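PDB 5TZJ: glycosyl transferase from Staphylococcus aureus, which belongs to the family 2 glycosyl transferases and holds uridine-diphosphate-N-acetylglucosamine in a pocket of its fold. Local coordinates for residues Y15-L20 with E51-K56; K60-E65 with R75-K80; K155-A160 with M183-N188. All blocks are in the same frame, centred on the assembly; numbering follows the deposited sequence.

Contacts 1 and 3 are buried, whereas contact 2 lies at the surface; all three pack side chains without polar bonding between their paired segments. Contact 1 joins helix 16-24 to the loop before strand 59-63, and contact 2 sets that strand against helix 72-81, so the two are neighbours: Glu51 and Arg54 of the first both touch Val61 of the second. Contact 3, its centre about 27 Å from that of contact 1, fixes helix 177-188 to strand 156-158 of the mixed sheet that contact 2 also reaches. The chemistry differs: a CH-pi contact in contact 1, aliphatic packing beside a ligand-binding arginine in contact 2, and in contact 3 aromatic packing with polar ends hydrogen-bonded to residues outside the two segments.

Contact 1 (Y15-L20 with E51-K56); sequences YITELL and EKYRNK
Leu20 sets its CB over the face of the Tyr53 ring, joining helix 16-24 to the loop that leads into strand 59-63 in the nucleotide-binding half of a GT-A type glycosyl transferase fold. Tyr53 belongs to a type I beta turn running from Glu51 to Arg54. From its CB, the side chain leaves with CG beside the backbone N and anti to the carbonyl carbon (chi1 -67°), a setting that carries the ring toward the helix. Leu20 CB sits 3.5 Å from the Tyr53 ring centroid, only 8° off the ring normal, which is the evidence for a CH-pi contact centred on the face. Along one side of the ring, Tyr53 CD1 and CE1 each meet Leu20 CD1 at 3.6 Å; further out, Tyr53 CZ is 3.6 Å from Leu20 CB. Thus CB caps the centre and Leu20 CD1 overhangs the CD1-CE1 side. Leu20 also touches Val50 of helix 46-51, and Tyr53 touches Leu59 of strand 59-63. The phenol oxygen, buried at the helix, finds its polar partner in Asn21 OD1 by a hydrogen bond, while Thr17 CG2 comes within 3.3 Å of Tyr53 OH, the two side chains nearly perpendicular.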
loop_
_atom_site.group_PDB
_atom_site.type_symbol
_atom_site.label_atom_id
_atom_site.label_comp_id
_atom_site.label_asym_id
_atom_site.label_seq_id
_atom_site.Cartn_x
_atom_site.Cartn_y
_atom_site.Cartn_z
ATOM N N TYR A 15 -23.219 4.271 -0.951
ATOM C CA TYR A 15 -22.561 3.690 -2.122
ATOM C C TYR A 15 -22.480 2.171 -2.123
ATOM O O TYR A 15 -22.144 1.604 -3.167
ATOM C CB TYR A 15 -21.133 4.258 -2.279
ATOM C CG TYR A 15 -20.397 4.481 -0.969
ATOM C CD1 TYR A 15 -19.742 3.436 -0.329
ATOM C CD2 TYR A 15 -20.362 5.740 -0.371
ATOM C CE1 TYR A 15 -19.046 3.637 0.887
ATOM C CE2 TYR A 15 -19.680 5.962 0.843
ATOM C CZ TYR A 15 -19.017 4.904 1.482
ATOM O OH TYR A 15 -18.332 5.124 2.694
ATOM N N ILE A 16 -22.766 1.491 -1.005
ATOM C CA ILE A 16 -22.452 0.067 -0.929
ATOM C C ILE A 16 -23.202 -0.732 -1.985
ATOM O O ILE A 16 -22.734 -1.800 -2.397
ATOM C CB ILE A 16 -22.740 -0.477 0.484
ATOM C CG1 ILE A 16 -22.257 -1.922 0.620
ATOM C CG2 ILE A 16 -24.183 -0.340 0.807
ATOM C CD1 ILE A 16 -20.729 -2.051 0.601
ATOM N N THR A 17 -24.333 -0.209 -2.470
ATOM C CA THR A 17 -25.097 -0.903 -3.502
ATOM C C THR A 17 -24.288 -1.085 -4.788
ATOM O O THR A 17 -24.378 -2.137 -5.437
ATOM C CB THR A 17 -26.398 -0.146 -3.782
ATOM O OG1 THR A 17 -27.183 -0.106 -2.582
ATOM C CG2 THR A 17 -27.192 -0.831 -4.845
ATOM N N GLU A 18 -23.514 -0.076 -5.196
ATOM C CA GLU A 18 -22.761 -0.241 -6.441
ATOM C C GLU A 18 -21.823 -1.446 -6.354
ATOM O O GLU A 18 -21.789 -2.279 -7.271
ATOM C CB GLU A 18 -21.988 1.034 -6.800
ATOM C CG GLU A 18 -22.669 2.334 -6.366
ATOM C CD GLU A 18 -23.898 2.725 -7.191
ATOM O OE1 GLU A 18 -24.365 3.861 -6.991
ATOM O OE2 GLU A 18 -24.408 1.930 -8.026
ATOM N N LEU A 19 -21.128 -1.608 -5.227
ATOM C CA LEU A 19 -20.267 -2.781 -5.053
ATOM C C LEU A 19 -21.063 -4.081 -5.122
ATOM O O LEU A 19 -20.707 -5.005 -5.867
ATOM C CB LEU A 19 -19.531 -2.701 -3.721
ATOM C CG LEU A 19 -18.796 -3.987 -3.320
ATOM C CD1 LEU A 19 -17.811 -4.487 -4.397
ATOM C CD2 LEU A 19 -18.062 -3.720 -2.006
ATOM N N LEU A 20 -22.124 -4.189 -4.312
ATOM C CA LEU A 20 -22.873 -5.439 -4.248
ATOM C C LEU A 20 -23.504 -5.791 -5.594
ATOM O O LEU A 20 -23.582 -6.972 -5.936
ATOM C CB LEU A 20 -23.929 -5.366 -3.146
ATOM C CG LEU A 20 -23.371 -5.109 -1.738
ATOM C CD1 LEU A 20 -24.466 -4.611 -0.779
ATOM C CD2 LEU A 20 -22.691 -6.341 -1.183
ATOM N N GLU A 51 -28.190 -6.790 3.602
ATOM C CA GLU A 51 -29.040 -7.969 3.753
ATOM C C GLU A 51 -29.999 -8.184 2.587
ATOM O O GLU A 51 -30.535 -9.292 2.438
ATOM C CB GLU A 51 -29.825 -7.896 5.072
ATOM C CG GLU A 51 -28.943 -8.341 6.212
ATOM C CD GLU A 51 -28.738 -9.842 6.171
ATOM O OE1 GLU A 51 -27.605 -10.273 6.523
ATOM O OE2 GLU A 51 -29.718 -10.573 5.807
ATOM N N LYS A 52 -30.235 -7.167 1.755
ATOM C CA LYS A 52 -31.044 -7.407 0.567
ATOM C C LYS A 52 -30.361 -8.343 -0.439
ATOM O O LYS A 52 -31.034 -8.812 -1.359
ATOM C CB LYS A 52 -31.404 -6.076 -0.107
ATOM C CG LYS A 52 -32.021 -5.015 0.826
ATOM C CD LYS A 52 -32.353 -3.735 0.045
ATOM C CE LYS A 52 -32.472 -2.507 0.944
ATOM N NZ LYS A 52 -33.888 -2.208 1.353
ATOM N N TYR A 53 -29.061 -8.636 -0.279
ATOM C CA TYR A 53 -28.321 -9.512 -1.190
ATOM C C TYR A 53 -28.102 -10.924 -0.640
ATOM O O TYR A 53 -27.434 -11.730 -1.306
ATOM C CB TYR A 53 -26.964 -8.871 -1.535
ATOM C CG TYR A 53 -27.129 -7.614 -2.366
ATOM C CD1 TYR A 53 -27.428 -6.401 -1.753
ATOM C CD2 TYR A 53 -27.023 -7.648 -3.780
ATOM C CE1 TYR A 53 -27.605 -5.256 -2.488
ATOM C CE2 TYR A 53 -27.192 -6.492 -4.537
ATOM C CZ TYR A 53 -27.485 -5.293 -3.875
ATOM O OH TYR A 53 -27.672 -4.119 -4.572
ATOM N N ARG A 54 -28.665 -11.225 0.539
ATOM C CA ARG A 54 -28.545 -12.523 1.221
ATOM C C ARG A 54 -28.838 -13.731 0.311
ATOM O O ARG A 54 -28.126 -14.745 0.357
ATOM C CB ARG A 54 -29.502 -12.513 2.432
ATOM C CG ARG A 54 -29.790 -13.839 3.127
ATOM C CD ARG A 54 -28.641 -14.310 4.017
ATOM N NE ARG A 54 -28.157 -13.296 4.957
ATOM C CZ ARG A 54 -26.999 -13.395 5.610
ATOM N NH1 ARG A 54 -26.217 -14.454 5.403
ATOM N NH2 ARG A 54 -26.590 -12.431 6.438
ATOM N N ASN A 55 -29.890 -13.660 -0.492
ATOM C CA ASN A 55 -30.222 -14.786 -1.355
ATOM C C ASN A 55 -29.678 -14.600 -2.756
ATOM O O ASN A 55 -29.846 -15.483 -3.596
ATOM C CB ASN A 55 -31.737 -15.029 -1.421
ATOM C CG ASN A 55 -32.350 -15.382 -0.068
ATOM O OD1 ASN A 55 -31.765 -16.118 0.738
ATOM N ND2 ASN A 55 -33.553 -14.891 0.163
ATOM N N LYS A 56 -29.035 -13.471 -3.025
ATOM C CA LYS A 56 -28.434 -13.219 -4.323
ATOM C C LYS A 56 -26.959 -13.596 -4.341
ATOM O O LYS A 56 -26.452 -14.109 -5.349
ATOM C CB LYS A 56 -28.621 -11.740 -4.681
ATOM C CG LYS A 56 -28.515 -11.417 -6.141
ATOM C CD LYS A 56 -28.577 -9.912 -6.337
ATOM C CE LYS A 56 -29.316 -9.549 -7.614
ATOM N NZ LYS A 56 -30.719 -9.183 -7.291
#

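Contact 2 (K60-E65 with R75-K80); sequences KVSQLE and RNVALK. With UD1 (uridine-diphosphate-N-acetylglucosamine), chain C.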
loop_
_atom_site.group_PDB
_atom_site.type_symbol
_atom_site.label_atom_id
_atom_site.label_comp_id
_atom_site.label_asym_id
_atom_site.label_seq_id
_atom_site.Cartn_x
_atom_site.Cartn_y
_atom_site.Cartn_z
ATOM N N LYS A 60 -21.675 -13.535 3.891
ATOM C CA LYS A 60 -21.368 -13.606 5.313
ATOM C C LYS A 60 -21.307 -12.179 5.849
ATOM O O LYS A 60 -20.506 -11.372 5.363
ATOM C CB LYS A 60 -20.034 -14.324 5.568
ATOM C CG LYS A 60 -20.037 -15.816 5.361
ATOM C CD LYS A 60 -18.621 -16.353 5.578
ATOM C CE LYS A 60 -18.574 -17.872 5.421
ATOM N NZ LYS A 60 -17.191 -18.353 5.088
ATOM N N VAL A 61 -22.135 -11.871 6.846
ATOM C CA VAL A 61 -22.196 -10.539 7.456
ATOM C C VAL A 61 -21.910 -10.660 8.947
ATOM O O VAL A 61 -22.507 -11.493 9.644
ATOM C CB VAL A 61 -23.581 -9.864 7.271
ATOM C CG1 VAL A 61 -23.635 -8.486 7.933
ATOM C CG2 VAL A 61 -23.906 -9.710 5.856
ATOM N N SER A 62 -21.058 -9.777 9.451
ATOM C CA SER A 62 -21.006 -9.592 10.885
ATOM C C SER A 62 -20.664 -8.133 11.132
ATOM O O SER A 62 -20.346 -7.382 10.198
ATOM C CB SER A 62 -19.994 -10.533 11.529
ATOM O OG SER A 62 -18.697 -10.228 11.064
ATOM N N GLN A 63 -20.762 -7.724 12.397
ATOM C CA GLN A 63 -20.554 -6.329 12.738
ATOM C C GLN A 63 -19.797 -6.236 14.047
ATOM O O GLN A 63 -20.159 -6.908 15.021
ATOM C CB GLN A 63 -21.898 -5.588 12.847
ATOM C CG GLN A 63 -21.808 -4.146 13.346
ATOM C CD GLN A 63 -23.189 -3.518 13.489
ATOM O OE1 GLN A 63 -23.976 -3.912 14.362
ATOM N NE2 GLN A 63 -23.503 -2.548 12.627
ATOM N N LEU A 64 -18.759 -5.398 14.068
ATOM C CA LEU A 64 -18.011 -5.161 15.291
ATOM C C LEU A 64 -18.813 -4.264 16.224
ATOM O O LEU A 64 -19.522 -3.350 15.792
ATOM C CB LEU A 64 -16.662 -4.505 14.993
ATOM C CG LEU A 64 -15.815 -5.179 13.907
ATOM C CD1 LEU A 64 -14.430 -4.496 13.809
ATOM C CD2 LEU A 64 -15.682 -6.685 14.204
ATOM N N GLU A 65 -18.664 -4.512 17.516
ATOM C CA GLU A 65 -19.439 -3.791 18.513
ATOM C C GLU A 65 -18.989 -2.349 18.705
ATOM O O GLU A 65 -19.703 -1.585 19.358
ATOM C CB GLU A 65 -19.354 -4.531 19.834
ATOM C CG GLU A 65 -17.976 -4.508 20.425
ATOM C CD GLU A 65 -17.992 -4.996 21.858
ATOM O OE1 GLU A 65 -16.941 -4.882 22.547
ATOM O OE2 GLU A 65 -19.073 -5.478 22.287
ATOM N N ARG A 75 -11.012 -6.192 8.141
ATOM C CA ARG A 75 -10.524 -7.116 7.120
ATOM C C ARG A 75 -9.916 -8.359 7.766
ATOM O O ARG A 75 -10.092 -9.481 7.252
ATOM C CB ARG A 75 -9.522 -6.465 6.143
ATOM C CG ARG A 75 -10.035 -5.275 5.282
ATOM C CD ARG A 75 -8.836 -4.645 4.493
ATOM N NE ARG A 75 -9.228 -3.571 3.573
ATOM C CZ ARG A 75 -8.526 -2.454 3.418
ATOM N NH1 ARG A 75 -7.427 -2.295 4.144
ATOM N NH2 ARG A 75 -8.908 -1.509 2.555
ATOM N N ASN A 76 -9.241 -8.181 8.906
ATOM C CA ASN A 76 -8.704 -9.316 9.678
ATOM C C ASN A 76 -9.808 -10.263 10.140
ATOM O O ASN A 76 -9.668 -11.489 10.043
ATOM C CB ASN A 76 -7.940 -8.801 10.897
ATOM C CG ASN A 76 -6.625 -8.127 10.510
ATOM O OD1 ASN A 76 -6.127 -8.344 9.403
ATOM N ND2 ASN A 76 -6.037 -7.366 11.429
ATOM N N VAL A 77 -10.907 -9.718 10.672
ATOM C CA VAL A 77 -12.036 -10.563 11.072
ATOM C C VAL A 77 -12.564 -11.326 9.876
ATOM O O VAL A 77 -12.822 -12.542 9.952
ATOM C CB VAL A 77 -13.138 -9.693 11.712
ATOM C CG1 VAL A 77 -14.398 -10.538 12.040
ATOM C CG2 VAL A 77 -12.577 -8.911 12.901
ATOM N N ALA A 78 -12.679 -10.636 8.730
ATOM C CA ALA A 78 -13.170 -11.287 7.520
ATOM C C ALA A 78 -12.194 -12.345 7.033
ATOM O O ALA A 78 -12.613 -13.406 6.543
ATOM C CB ALA A 78 -13.390 -10.257 6.403
ATOM N N LEU A 79 -10.888 -12.044 7.084
ATOM C CA LEU A 79 -9.908 -12.999 6.569
ATOM C C LEU A 79 -9.978 -14.321 7.336
ATOM O O LEU A 79 -9.926 -15.408 6.731
ATOM C CB LEU A 79 -8.505 -12.376 6.628
ATOM C CG LEU A 79 -7.338 -13.175 6.028
ATOM C CD1 LEU A 79 -7.655 -13.639 4.608
ATOM C CD2 LEU A 79 -6.024 -12.326 6.086
ATOM N N LYS A 80 -10.183 -14.247 8.657
ATOM C CA LYS A 80 -10.335 -15.464 9.453
ATOM C C LYS A 80 -11.576 -16.263 9.047
ATOM O O LYS A 80 -11.522 -17.494 8.989
ATOM C CB LYS A 80 -10.370 -15.113 10.940
ATOM C CG LYS A 80 -8.972 -15.008 11.551
ATOM C CD LYS A 80 -8.800 -13.765 12.424
ATOM C CE LYS A 80 -7.334 -13.598 12.873
ATOM N NZ LYS A 80 -6.933 -12.178 13.162
HETATM C "C1'" UD1 C . -7.340 3.757 0.334
HETATM C "C2'" UD1 C . -7.040 2.310 -0.038
HETATM C "C3'" UD1 C . -7.691 1.461 1.002
HETATM C "C4'" UD1 C . -6.893 1.636 2.247
HETATM C "C5'" UD1 C . -7.156 3.051 2.766
HETATM C "C6'" UD1 C . -6.356 3.318 4.007
HETATM C "C7'" UD1 C . -6.644 2.195 -2.514
HETATM C "C8'" UD1 C . -5.245 2.735 -2.273
HETATM N "N2'" UD1 C . -7.543 2.001 -1.405
HETATM O "O1'" UD1 C . -8.706 3.913 0.212
HETATM O "O3'" UD1 C . -7.810 0.070 0.588
HETATM O "O4'" UD1 C . -7.263 0.658 3.199
HETATM O "O5'" UD1 C . -6.809 4.053 1.721
HETATM O "O6'" UD1 C . -5.045 2.835 3.839
HETATM O "O7'" UD1 C . -7.024 1.950 -3.602
HETATM N N1 UD1 C . -13.455 1.405 6.763
HETATM C C2 UD1 C . -13.689 0.559 7.968
HETATM N N3 UD1 C . -13.601 1.148 9.341
HETATM C C4 UD1 C . -13.268 2.563 9.475
HETATM C C5 UD1 C . -13.006 3.404 8.261
HETATM C C6 UD1 C . -13.100 2.807 6.908
HETATM O O2 UD1 C . -13.954 -0.575 7.833
HETATM O O4 UD1 C . -13.199 3.032 10.564
HETATM C C1B UD1 C . -13.494 0.783 5.464
HETATM C C2B UD1 C . -14.310 1.620 4.333
HETATM O "O2'" UD1 C . -15.758 1.339 4.479
HETATM C C3B UD1 C . -13.774 1.216 3.182
HETATM C C4B UD1 C . -12.309 0.854 3.500
HETATM O O4B UD1 C . -12.237 0.711 5.031
HETATM O O3B UD1 C . -14.406 -0.062 2.694
HETATM C C5B UD1 C . -11.352 1.841 3.121
HETATM O O5B UD1 C . -11.644 3.053 3.763
HETATM P PA UD1 C . -11.748 4.387 2.797
HETATM O O1A UD1 C . -12.356 5.534 3.561
HETATM O O2A UD1 C . -12.545 4.058 1.548
HETATM O O3A UD1 C . -10.161 4.682 2.378
HETATM P PB UD1 C . -9.561 5.145 0.908
HETATM O O1B UD1 C . -10.623 5.571 -0.081
HETATM O O2B UD1 C . -8.736 6.355 1.318
#
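Beside the uridine-diphosphate-N-acetylglucosamine pocket, Leu64, the residue just past strand 59-63, meets Val77 of helix 72-81. The helix follows the strand closely in the chain and packs on the mixed sheet, with Ala78 resting on Val36 and Val38 of the adjacent parallel strand. The contact itself is thin, burying 91 Å² in all. Leu64 CD2 lies 4.0 Å from Val77 CG2, and the two side chains run antiparallel alongside one another. The other branch of Val77 makes a marginal approach to the strand, CG1 standing 4.4 Å from Ser62 OG.

Two residues before Val77, Arg75 sends an extended chain into the pocket. Arg75 NH2 donates to ligand O4' at 2.8 Å (N-H...O 150°). Weak bonds run from Arg75 NH2 to ligand O3' at 2.8 Å and from Arg75 NH1 to ligand O4' at 3.1 Å. The N-acetylglucosamine ring thus meets the guanidinium at its edge, near its plane, and O4' accepts from both terminal nitrogens, one of the two bonds being weak. Asp91 and Glu177 form salt bridges with NH2 and NH1, and each also bonds the ligand, while Phe169 adds a cation-pi contact. Such a network would restrict rotation of the guanidinium and probably offset its charge; the aliphatic contact between strand and helix, by contrast, imposes little directionality.

Contact 3 (K155-A160 with M183-N188); sequences KIYRTA and MKAYLN
In Tyr157, chi1 of -51° swings the ring away from its own carbonyl and toward the helix, and chi2 of -108° turns it so that an edge faces Ala185. The chain of Lys155, nearly straight through chi2 and chi3, carries CE to the hydroxyl of Tyr186; the bend at chi4 (61°) then turns NZ toward Ser152 O and Thr150 OG1, its hydrogen-bond partners. The first meeting is even: Ala185 CB is 3.7 Å from both CD1 and CE1 of Tyr157, and it lies near the plane of the ring, so the methyl abuts the side of the ring and not its face. In the second, Lys155 CE is 3.2 Å from Tyr186 OH, the lysine chain passing across the end of the tyrosine.

The polar ends are satisfied outside the two segments: Thr150 takes Lys155 NZ on OG1 and Tyr186 OH on its carbonyl O, while Tyr157 OH pairs with Thr182 OG1.

In the fold, strand 156-158 runs antiparallel to both of its neighbours, 86-89 and 115-122, within the mixed sheet of this GT-A type domain. Helix 177-188 lies between that sheet and helix 218-233: Ala185 points to the strand, and Tyr186 reaches the sheet with its ring, touching Val115 and Leu117, while Met183 and Leu187 pack on Ile232.

At the last turn of the helix, Lys184 O accepts twice from Asn188. Asn188 N reaches Lys184 O at 3.1 Å and Asn188 ND2 at 2.8 Å, from opposite faces of the carbonyl plane, and ND2 stands tilted 35° from that plane.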
loop_
_atom_site.group_PDB
_atom_site.type_symbol
_atom_site.label_atom_id
_atom_site.label_comp_id
_atom_site.label_asym_id
_atom_site.label_seq_id
_atom_site.Cartn_x
_atom_site.Cartn_y
_atom_site.Cartn_z
ATOM N N LYS A 155 -6.134 -6.420 -4.440
ATOM C CA LYS A 155 -5.475 -7.445 -5.231
ATOM C C LYS A 155 -6.032 -8.791 -4.783
ATOM O O LYS A 155 -6.773 -8.891 -3.795
ATOM C CB LYS A 155 -3.950 -7.410 -5.041
ATOM C CG LYS A 155 -3.321 -5.994 -5.254
ATOM C CD LYS A 155 -1.886 -5.930 -4.706
ATOM C CE LYS A 155 -1.141 -4.650 -5.203
ATOM N NZ LYS A 155 -1.833 -3.428 -4.748
ATOM N N ILE A 156 -5.646 -9.834 -5.505
ATOM C CA ILE A 156 -6.024 -11.194 -5.176
ATOM C C ILE A 156 -4.835 -11.885 -4.529
ATOM O O ILE A 156 -3.707 -11.881 -5.081
ATOM C CB ILE A 156 -6.505 -11.935 -6.437
ATOM C CG1 ILE A 156 -7.767 -11.237 -6.957
ATOM C CG2 ILE A 156 -6.782 -13.436 -6.156
ATOM C CD1 ILE A 156 -8.351 -11.900 -8.211
ATOM N N TYR A 157 -5.088 -12.510 -3.365
ATOM C CA TYR A 157 -4.046 -13.185 -2.596
ATOM C C TYR A 157 -4.462 -14.616 -2.309
ATOM O O TYR A 157 -5.617 -14.866 -1.954
ATOM C CB TYR A 157 -3.781 -12.524 -1.285
ATOM C CG TYR A 157 -3.519 -11.033 -1.325
ATOM C CD1 TYR A 157 -2.229 -10.554 -1.097
ATOM C CD2 TYR A 157 -4.544 -10.103 -1.560
ATOM C CE1 TYR A 157 -1.960 -9.204 -1.099
ATOM C CE2 TYR A 157 -4.276 -8.722 -1.564
ATOM C CZ TYR A 157 -2.982 -8.289 -1.313
ATOM O OH TYR A 157 -2.656 -6.949 -1.291
ATOM N N ARG A 158 -3.513 -15.556 -2.421
ATOM C CA ARG A 158 -3.828 -16.928 -2.049
ATOM C C ARG A 158 -4.066 -16.974 -0.548
ATOM O O ARG A 158 -3.244 -16.469 0.224
ATOM C CB ARG A 158 -2.703 -17.883 -2.431
ATOM C CG ARG A 158 -3.041 -19.374 -2.156
ATOM C CD ARG A 158 -1.824 -20.233 -2.490
ATOM N NE ARG A 158 -1.495 -20.146 -3.911
ATOM C CZ ARG A 158 -2.056 -20.917 -4.855
ATOM N NH1 ARG A 158 -2.978 -21.817 -4.519
ATOM N NH2 ARG A 158 -1.707 -20.779 -6.135
ATOM N N THR A 159 -5.194 -17.571 -0.135
ATOM C CA THR A 159 -5.569 -17.511 1.277
ATOM C C THR A 159 -4.520 -18.193 2.164
ATOM O O THR A 159 -4.150 -17.664 3.222
ATOM C CB THR A 159 -6.967 -18.124 1.466
ATOM O OG1 THR A 159 -7.891 -17.456 0.590
ATOM C CG2 THR A 159 -7.448 -17.994 2.932
ATOM N N ALA A 160 -3.998 -19.345 1.731
ATOM C CA ALA A 160 -2.950 -20.017 2.503
ATOM C C ALA A 160 -1.658 -19.205 2.568
ATOM O O ALA A 160 -0.882 -19.355 3.527
ATOM C CB ALA A 160 -2.660 -21.399 1.918
ATOM N N MET A 183 3.418 -5.803 1.511
ATOM C CA MET A 183 4.853 -6.079 1.412
ATOM C C MET A 183 5.169 -7.466 1.949
ATOM O O MET A 183 5.966 -8.207 1.348
ATOM C CB MET A 183 5.685 -5.011 2.157
ATOM C CG MET A 183 5.960 -3.770 1.359
ATOM S SD MET A 183 6.971 -4.017 -0.150
ATOM C CE MET A 183 8.254 -5.110 0.460
ATOM N N LYS A 184 4.548 -7.834 3.077
ATOM C CA LYS A 184 4.652 -9.200 3.592
ATOM C C LYS A 184 4.172 -10.215 2.556
ATOM O O LYS A 184 4.810 -11.257 2.348
ATOM C CB LYS A 184 3.827 -9.357 4.885
ATOM C CG LYS A 184 4.474 -8.823 6.181
ATOM C CD LYS A 184 3.491 -8.925 7.390
ATOM C CE LYS A 184 4.108 -8.421 8.720
ATOM N NZ LYS A 184 3.169 -8.425 9.905
ATOM N N ALA A 185 3.032 -9.948 1.923
ATOM C CA ALA A 185 2.524 -10.914 0.943
ATOM C C ALA A 185 3.479 -11.004 -0.244
ATOM O O ALA A 185 3.743 -12.096 -0.756
ATOM C CB ALA A 185 1.126 -10.519 0.461
ATOM N N TYR A 186 4.024 -9.862 -0.680
ATOM C CA TYR A 186 5.014 -9.905 -1.762
ATOM C C TYR A 186 6.234 -10.718 -1.351
ATOM O O TYR A 186 6.728 -11.568 -2.116
ATOM C CB TYR A 186 5.450 -8.493 -2.143
ATOM C CG TYR A 186 4.490 -7.637 -2.962
ATOM C CD1 TYR A 186 3.507 -8.191 -3.735
ATOM C CD2 TYR A 186 4.632 -6.240 -2.975
ATOM C CE1 TYR A 186 2.652 -7.355 -4.520
ATOM C CE2 TYR A 186 3.834 -5.410 -3.753
ATOM C CZ TYR A 186 2.833 -5.977 -4.525
ATOM O OH TYR A 186 2.029 -5.133 -5.262
ATOM N N LEU A 187 6.762 -10.448 -0.154
ATOM C CA LEU A 187 7.996 -11.095 0.287
ATOM C C LEU A 187 7.852 -12.626 0.428
ATOM O O LEU A 187 8.836 -13.358 0.278
ATOM C CB LEU A 187 8.455 -10.463 1.602
ATOM C CG LEU A 187 9.101 -9.053 1.544
ATOM C CD1 LEU A 187 9.206 -8.421 2.934
ATOM C CD2 LEU A 187 10.496 -9.044 0.843
ATOM N N ASN A 188 6.658 -13.129 0.729
ATOM C CA ASN A 188 6.458 -14.552 0.964
ATOM C C ASN A 188 5.963 -15.327 -0.251
ATOM O O ASN A 188 5.959 -16.562 -0.213
ATOM C CB ASN A 188 5.451 -14.762 2.114
ATOM C CG ASN A 188 6.076 -14.496 3.459
ATOM O OD1 ASN A 188 6.833 -15.325 3.981
ATOM N ND2 ASN A 188 5.799 -13.327 4.018
#